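Local coordinates for nicotinate phosphoribosyltransferase (Porphyromonas gingivalis, PDB 2IM5), which probably catalyses the ATP-driven synthesis of nicotinate ribonucleotide from nicotinate and phosphoribosyl diphosphate, a step in NAD biosynthesis, at residues Gln40-Glu45 against Gly103-Arg108; Glu129-Phe134 against Glu343-Val348. All blocks are in the same frame, centred on the assembly; numbering follows the deposited sequence.

Interaction 1 of 2, residues Gln40-Glu45 against Gly103-Arg108; sequences QGFTEE and GHLDIR
Phe42 and Leu105 meet in a loop-to-hairpin contact at the protein surface, in the N-terminal NAPRTase domain. The loop running from strand 29-36 to helix 44-56 lies here against the turn of the beta hairpin 95-99/105-110, beside the start of strand 105-110 in the antiparallel sheet. One direct backbone hydrogen bond joins the two: Phe42 N donates to Gly103 O (3.1 Å), almost straight at 175°. Gly103 takes a left-handed backbone conformation (phi 79°) in the hairpin turn. A water makes the second backbone link, accepting from Leu105 N (2.9 Å) and donating to Gln40 O (3.0 Å); it also lies in the plane of the Phe42 ring, at its edge. The carbonyl of Gln40 is further approached by His104 CD2, obliquely to the imidazole.

The apolar part rests on Leu105, whose side chain crosses that of Phe42 at a slant. With CG anti to the backbone N (chi1 180°), its branch reaches across the phenyl face, and Leu105 CD2 stands over the ring centre, 4.2 Å from the Phe42 centroid, in a CH-pi contact. Phe46 and Tyr131 also pack against Phe42. The next residue, Thr43, is the N-cap of helix 44-56, its OG1 making a weak hydrogen bond to Phe46 N. Leu105 CB sits at the ring's flank, 3.8 Å from Phe42 CG and, at the closest touch, 3.4 Å from Phe42 CD2.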
loop_
_atom_site.group_PDB
_atom_site.type_symbol
_atom_site.label_atom_id
_atom_site.label_comp_id
_atom_site.label_asym_id
_atom_site.label_seq_id
_atom_site.Cartn_x
_atom_site.Cartn_y
_atom_site.Cartn_z
ATOM N N GLN A 40 21.355 -3.675 -4.414
ATOM C CA GLN A 40 21.974 -4.992 -4.438
ATOM C C GLN A 40 22.290 -5.374 -5.876
ATOM O O GLN A 40 21.606 -4.950 -6.808
ATOM C CB GLN A 40 21.029 -6.037 -3.847
ATOM C CG GLN A 40 20.828 -5.931 -2.351
ATOM C CD GLN A 40 19.798 -6.921 -1.842
ATOM O OE1 GLN A 40 19.757 -8.072 -2.279
ATOM N NE2 GLN A 40 18.967 -6.483 -0.905
ATOM N N GLY A 41 23.330 -6.178 -6.057
ATOM C CA GLY A 41 23.691 -6.605 -7.394
ATOM C C GLY A 41 22.833 -7.788 -7.798
ATOM O O GLY A 41 22.613 -8.698 -7.005
ATOM N N PHE A 42 22.340 -7.773 -9.028
ATOM C CA PHE A 42 21.502 -8.856 -9.523
ATOM C C PHE A 42 22.051 -9.381 -10.835
ATOM O O PHE A 42 22.639 -8.636 -11.618
ATOM C CB PHE A 42 20.063 -8.365 -9.714
ATOM C CG PHE A 42 19.271 -8.314 -8.442
ATOM C CD1 PHE A 42 18.741 -9.479 -7.895
ATOM C CD2 PHE A 42 19.058 -7.109 -7.788
ATOM C CE1 PHE A 42 18.006 -9.443 -6.716
ATOM C CE2 PHE A 42 18.326 -7.063 -6.605
ATOM C CZ PHE A 42 17.799 -8.234 -6.069
ATOM N N THR A 43 21.852 -10.670 -11.068
ATOM C CA THR A 43 22.343 -11.311 -12.275
ATOM C C THR A 43 21.245 -11.490 -13.301
ATOM O O THR A 43 20.059 -11.461 -12.972
ATOM C CB THR A 43 22.919 -12.695 -11.966
ATOM O OG1 THR A 43 21.873 -13.538 -11.462
ATOM C CG2 THR A 43 24.033 -12.589 -10.933
ATOM N N GLU A 44 21.652 -11.694 -14.549
ATOM C CA GLU A 44 20.708 -11.881 -15.638
ATOM C C GLU A 44 19.867 -13.135 -15.464
ATOM O O GLU A 44 18.742 -13.196 -15.957
ATOM C CB GLU A 44 21.443 -11.941 -16.980
ATOM C CG GLU A 44 21.277 -10.691 -17.832
ATOM C CD GLU A 44 19.821 -10.414 -18.190
ATOM O OE1 GLU A 44 19.120 -11.360 -18.611
ATOM O OE2 GLU A 44 19.381 -9.252 -18.060
ATOM N N GLU A 45 20.396 -14.137 -14.769
ATOM C CA GLU A 45 19.617 -15.352 -14.585
ATOM C C GLU A 45 18.479 -15.100 -13.605
ATOM O O GLU A 45 17.412 -15.693 -13.737
ATOM C CB GLU A 45 20.488 -16.519 -14.116
ATOM C CG GLU A 45 20.798 -16.563 -12.641
ATOM C CD GLU A 45 21.438 -17.886 -12.234
ATOM O OE1 GLU A 45 20.796 -18.948 -12.419
ATOM O OE2 GLU A 45 22.581 -17.861 -11.729
ATOM N N GLY A 103 24.411 -2.778 -12.900
ATOM C CA GLY A 103 24.231 -4.145 -12.433
ATOM C C GLY A 103 23.069 -4.311 -11.466
ATOM O O GLY A 103 22.985 -5.302 -10.738
ATOM N N HIS A 104 22.163 -3.339 -11.462
ATOM C CA HIS A 104 21.010 -3.365 -10.578
ATOM C C HIS A 104 19.758 -3.844 -11.301
ATOM O O HIS A 104 19.624 -3.678 -12.514
ATOM C CB HIS A 104 20.784 -1.967 -10.006
ATOM C CG HIS A 104 21.949 -1.445 -9.223
ATOM N ND1 HIS A 104 22.230 -0.100 -9.114
ATOM C CD2 HIS A 104 22.895 -2.089 -8.498
ATOM C CE1 HIS A 104 23.301 0.063 -8.355
ATOM N NE2 HIS A 104 23.723 -1.128 -7.968
ATOM N N LEU A 105 18.841 -4.443 -10.552
ATOM C CA LEU A 105 17.600 -4.936 -11.137
ATOM C C LEU A 105 16.686 -3.764 -11.476
ATOM O O LEU A 105 16.378 -2.946 -10.614
ATOM C CB LEU A 105 16.897 -5.884 -10.159
ATOM C CG LEU A 105 15.568 -6.497 -10.607
ATOM C CD1 LEU A 105 15.746 -7.264 -11.909
ATOM C CD2 LEU A 105 15.056 -7.416 -9.512
ATOM N N ASP A 106 16.268 -3.689 -12.734
ATOM C CA ASP A 106 15.385 -2.623 -13.204
ATOM C C ASP A 106 14.103 -3.219 -13.779
ATOM O O ASP A 106 14.154 -4.090 -14.656
ATOM C CB ASP A 106 16.086 -1.796 -14.287
ATOM C CG ASP A 106 15.245 -0.618 -14.771
ATOM O OD1 ASP A 106 14.189 -0.847 -15.407
ATOM O OD2 ASP A 106 15.642 0.544 -14.514
ATOM N N ILE A 107 12.957 -2.753 -13.290
ATOM C CA ILE A 107 11.675 -3.248 -13.775
ATOM C C ILE A 107 10.692 -2.104 -13.985
ATOM O O ILE A 107 10.505 -1.253 -13.109
ATOM C CB ILE A 107 11.050 -4.247 -12.794
ATOM C CG1 ILE A 107 12.031 -5.384 -12.513
ATOM C CG2 ILE A 107 9.765 -4.814 -13.386
ATOM C CD1 ILE A 107 11.575 -6.309 -11.430
ATOM N N ARG A 108 10.061 -2.085 -15.149
ATOM C CA ARG A 108 9.102 -1.037 -15.457
ATOM C C ARG A 108 7.831 -1.592 -16.071
ATOM O O ARG A 108 7.879 -2.408 -16.994
ATOM C CB ARG A 108 9.728 -0.019 -16.410
ATOM C CG ARG A 108 11.096 0.424 -15.941
ATOM C CD ARG A 108 11.614 1.628 -16.679
ATOM N NE ARG A 108 12.912 2.007 -16.135
ATOM C CZ ARG A 108 13.537 3.149 -16.395
ATOM N NH1 ARG A 108 12.983 4.048 -17.200
ATOM N NH2 ARG A 108 14.720 3.392 -15.845
HETATM O O HOH W 1 19.047 -3.756 -7.753
#

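Interaction 2 of 2, residues Glu129-Phe134 against Glu343-Val348; sequences ELYYRF and EPLNIV
Tyr131 and Tyr132, consecutive on the last turns of helix 120-134, both reach the loop that leads into strand 347-355, one by its ring face and the other by its hydroxyl. Leu345 lies against the Tyr131 ring: Leu345 CD2 sits over one face, displaced toward the rim, 3.7 Å from the centroid in a CH-pi contact and 3.5 Å from Tyr131 CE2. The other branch of the leucine, Leu345 CD1, touches the root of the same side chain, 3.8 Å from Tyr131 CB. Tyr132 leaves the helix with CG anti to the carbonyl carbon (chi1 -64°), which sends its hydroxyl to the loop backbone. There Tyr132 OH donates to Glu343 O at 2.7 Å, approaching from above the carbonyl plane at a C=O...donor angle of 120°, although that oxygen lies at the edge of the tyrosine ring. Tyr132 OH also sits 3.2 Å from Pro344 CA. The two tyrosines touch each other as well, Tyr131 CD2 lying 3.8 Å above one face of the Tyr132 ring, offset toward its rim.

In the next shell, Asn336 ND2 forms a second hydrogen bond with Tyr132 OH, and Phe171 stacks on the Tyr132 ring. Asn346 OD1 accepts from Arg37 NH2. Farther out, Leu130 and Phe134 pack on helix 44-56, and the Ile347 side chain touches both strand 29-36 (Phe34, Asp36) and Leu124 and Ile127 of helix 120-134, joining the helix to the antiparallel sheet.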
loop_
_atom_site.group_PDB
_atom_site.type_symbol
_atom_site.label_atom_id
_atom_site.label_comp_id
_atom_site.label_asym_id
_atom_site.label_seq_id
_atom_site.Cartn_x
_atom_site.Cartn_y
_atom_site.Cartn_z
ATOM N N GLU A 129 9.946 -13.379 -2.847
ATOM C CA GLU A 129 9.949 -14.827 -2.700
ATOM C C GLU A 129 11.048 -15.483 -3.543
ATOM O O GLU A 129 11.747 -16.373 -3.060
ATOM C CB GLU A 129 8.571 -15.414 -3.055
ATOM C CG GLU A 129 8.492 -16.922 -2.867
ATOM C CD GLU A 129 7.074 -17.438 -2.655
ATOM O OE1 GLU A 129 6.892 -18.680 -2.645
ATOM O OE2 GLU A 129 6.144 -16.613 -2.492
ATOM N N LEU A 130 11.196 -15.044 -4.792
ATOM C CA LEU A 130 12.223 -15.583 -5.681
ATOM C C LEU A 130 13.604 -15.369 -5.096
ATOM O O LEU A 130 14.458 -16.238 -5.193
ATOM C CB LEU A 130 12.197 -14.900 -7.049
ATOM C CG LEU A 130 11.222 -15.351 -8.130
ATOM C CD1 LEU A 130 11.476 -14.513 -9.384
ATOM C CD2 LEU A 130 11.418 -16.835 -8.438
ATOM N N TYR A 131 13.810 -14.199 -4.504
ATOM C CA TYR A 131 15.094 -13.844 -3.921
ATOM C C TYR A 131 15.553 -14.826 -2.847
ATOM O O TYR A 131 16.658 -15.364 -2.922
ATOM C CB TYR A 131 15.030 -12.438 -3.327
ATOM C CG TYR A 131 16.301 -12.031 -2.629
ATOM C CD1 TYR A 131 17.448 -11.727 -3.354
ATOM C CD2 TYR A 131 16.366 -11.985 -1.237
ATOM C CE1 TYR A 131 18.639 -11.384 -2.707
ATOM C CE2 TYR A 131 17.541 -11.646 -0.582
ATOM C CZ TYR A 131 18.675 -11.346 -1.321
ATOM O OH TYR A 131 19.839 -10.998 -0.666
ATOM N N TYR A 132 14.710 -15.051 -1.843
ATOM C CA TYR A 132 15.062 -15.961 -0.761
ATOM C C TYR A 132 15.289 -17.375 -1.279
ATOM O O TYR A 132 16.178 -18.073 -0.801
ATOM C CB TYR A 132 13.984 -15.920 0.320
ATOM C CG TYR A 132 13.901 -14.552 0.956
ATOM C CD1 TYR A 132 14.964 -14.049 1.702
ATOM C CD2 TYR A 132 12.783 -13.738 0.766
ATOM C CE1 TYR A 132 14.924 -12.771 2.243
ATOM C CE2 TYR A 132 12.728 -12.457 1.303
ATOM C CZ TYR A 132 13.800 -11.981 2.040
ATOM O OH TYR A 132 13.749 -10.720 2.575
ATOM N N ARG A 133 14.500 -17.793 -2.265
ATOM C CA ARG A 133 14.687 -19.118 -2.844
ATOM C C ARG A 133 16.068 -19.144 -3.496
ATOM O O ARG A 133 16.854 -20.076 -3.300
ATOM C CB ARG A 133 13.662 -19.404 -3.938
ATOM C CG ARG A 133 12.255 -19.683 -3.478
ATOM C CD ARG A 133 11.427 -20.103 -4.685
ATOM N NE ARG A 133 10.009 -20.254 -4.375
ATOM C CZ ARG A 133 9.086 -20.583 -5.273
ATOM N NH1 ARG A 133 9.435 -20.796 -6.536
ATOM N NH2 ARG A 133 7.816 -20.692 -4.912
ATOM N N PHE A 134 16.344 -18.098 -4.271
ATOM C CA PHE A 134 17.597 -17.969 -4.994
ATOM C C PHE A 134 18.833 -18.079 -4.112
ATOM O O PHE A 134 19.800 -18.735 -4.487
ATOM C CB PHE A 134 17.632 -16.636 -5.747
ATOM C CG PHE A 134 18.615 -16.610 -6.882
ATOM C CD1 PHE A 134 18.373 -17.335 -8.042
ATOM C CD2 PHE A 134 19.771 -15.845 -6.803
ATOM C CE1 PHE A 134 19.273 -17.293 -9.112
ATOM C CE2 PHE A 134 20.676 -15.795 -7.865
ATOM C CZ PHE A 134 20.428 -16.520 -9.021
ATOM N N GLU A 343 16.866 -11.083 6.473
ATOM C CA GLU A 343 16.345 -9.725 6.536
ATOM C C GLU A 343 15.497 -9.377 5.317
ATOM O O GLU A 343 15.768 -9.830 4.208
ATOM C CB GLU A 343 17.497 -8.731 6.667
ATOM C CG GLU A 343 18.493 -8.748 5.505
ATOM C CD GLU A 343 19.205 -10.088 5.334
ATOM O OE1 GLU A 343 18.607 -11.020 4.751
ATOM O OE2 GLU A 343 20.364 -10.210 5.792
ATOM N N PRO A 344 14.446 -8.569 5.515
ATOM C CA PRO A 344 13.549 -8.153 4.433
ATOM C C PRO A 344 14.282 -7.332 3.379
ATOM O O PRO A 344 15.236 -6.622 3.694
ATOM C CB PRO A 344 12.497 -7.316 5.156
ATOM C CG PRO A 344 12.484 -7.904 6.541
ATOM C CD PRO A 344 13.951 -8.091 6.815
ATOM N N LEU A 345 13.839 -7.438 2.132
ATOM C CA LEU A 345 14.438 -6.670 1.047
ATOM C C LEU A 345 13.904 -5.256 1.156
ATOM O O LEU A 345 12.769 -5.043 1.598
ATOM C CB LEU A 345 14.046 -7.247 -0.313
ATOM C CG LEU A 345 14.657 -8.586 -0.724
ATOM C CD1 LEU A 345 14.164 -8.961 -2.113
ATOM C CD2 LEU A 345 16.171 -8.472 -0.715
ATOM N N ASN A 346 14.713 -4.283 0.761
ATOM C CA ASN A 346 14.281 -2.896 0.818
ATOM C C ASN A 346 13.902 -2.467 -0.593
ATOM O O ASN A 346 14.608 -1.680 -1.229
ATOM C CB ASN A 346 15.403 -2.020 1.370
ATOM C CG ASN A 346 14.972 -0.584 1.563
ATOM O OD1 ASN A 346 13.782 -0.292 1.709
ATOM N ND2 ASN A 346 15.939 0.324 1.578
ATOM N N ILE A 347 12.777 -2.993 -1.069
ATOM C CA ILE A 347 12.296 -2.713 -2.415
ATOM C C ILE A 347 10.927 -2.043 -2.510
ATOM O O ILE A 347 10.056 -2.239 -1.661
ATOM C CB ILE A 347 12.229 -4.018 -3.232
ATOM C CG1 ILE A 347 11.401 -5.061 -2.472
ATOM C CG2 ILE A 347 13.633 -4.540 -3.499
ATOM C CD1 ILE A 347 11.215 -6.362 -3.226
ATOM N N VAL A 348 10.749 -1.260 -3.568
ATOM C CA VAL A 348 9.488 -0.579 -3.834
ATOM C C VAL A 348 9.296 -0.501 -5.342
ATOM O O VAL A 348 10.228 -0.743 -6.110
ATOM C CB VAL A 348 9.461 0.871 -3.261
ATOM C CG1 VAL A 348 9.544 0.839 -1.752
ATOM C CG2 VAL A 348 10.613 1.701 -3.838
#

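Overall arrangement
From the N terminus, the chain leaves strand 29-36, and interaction 1 closes a loop of 57 residues when 103-108 returns to 40-45. Helix 120-134 follows, and interaction 2 opens at its end, closing at 343-348 after 208 intervening residues that include the parallel strands. The two closures are in series, neither nested nor crossed. Their centres lie about 12 Å apart, and both reach the five-stranded antiparallel sheet, through strands 105-110 and 347-355. They touch directly: Gln40 NE2 packs 3.4 Å from Leu345 CD2. The end of helix 120-134, part of interaction 2, also touches interaction 1, with Glu45 CD 3.6 Å from Phe134 CZ and Phe42 CE1 4.1 Å from Tyr131 CD1.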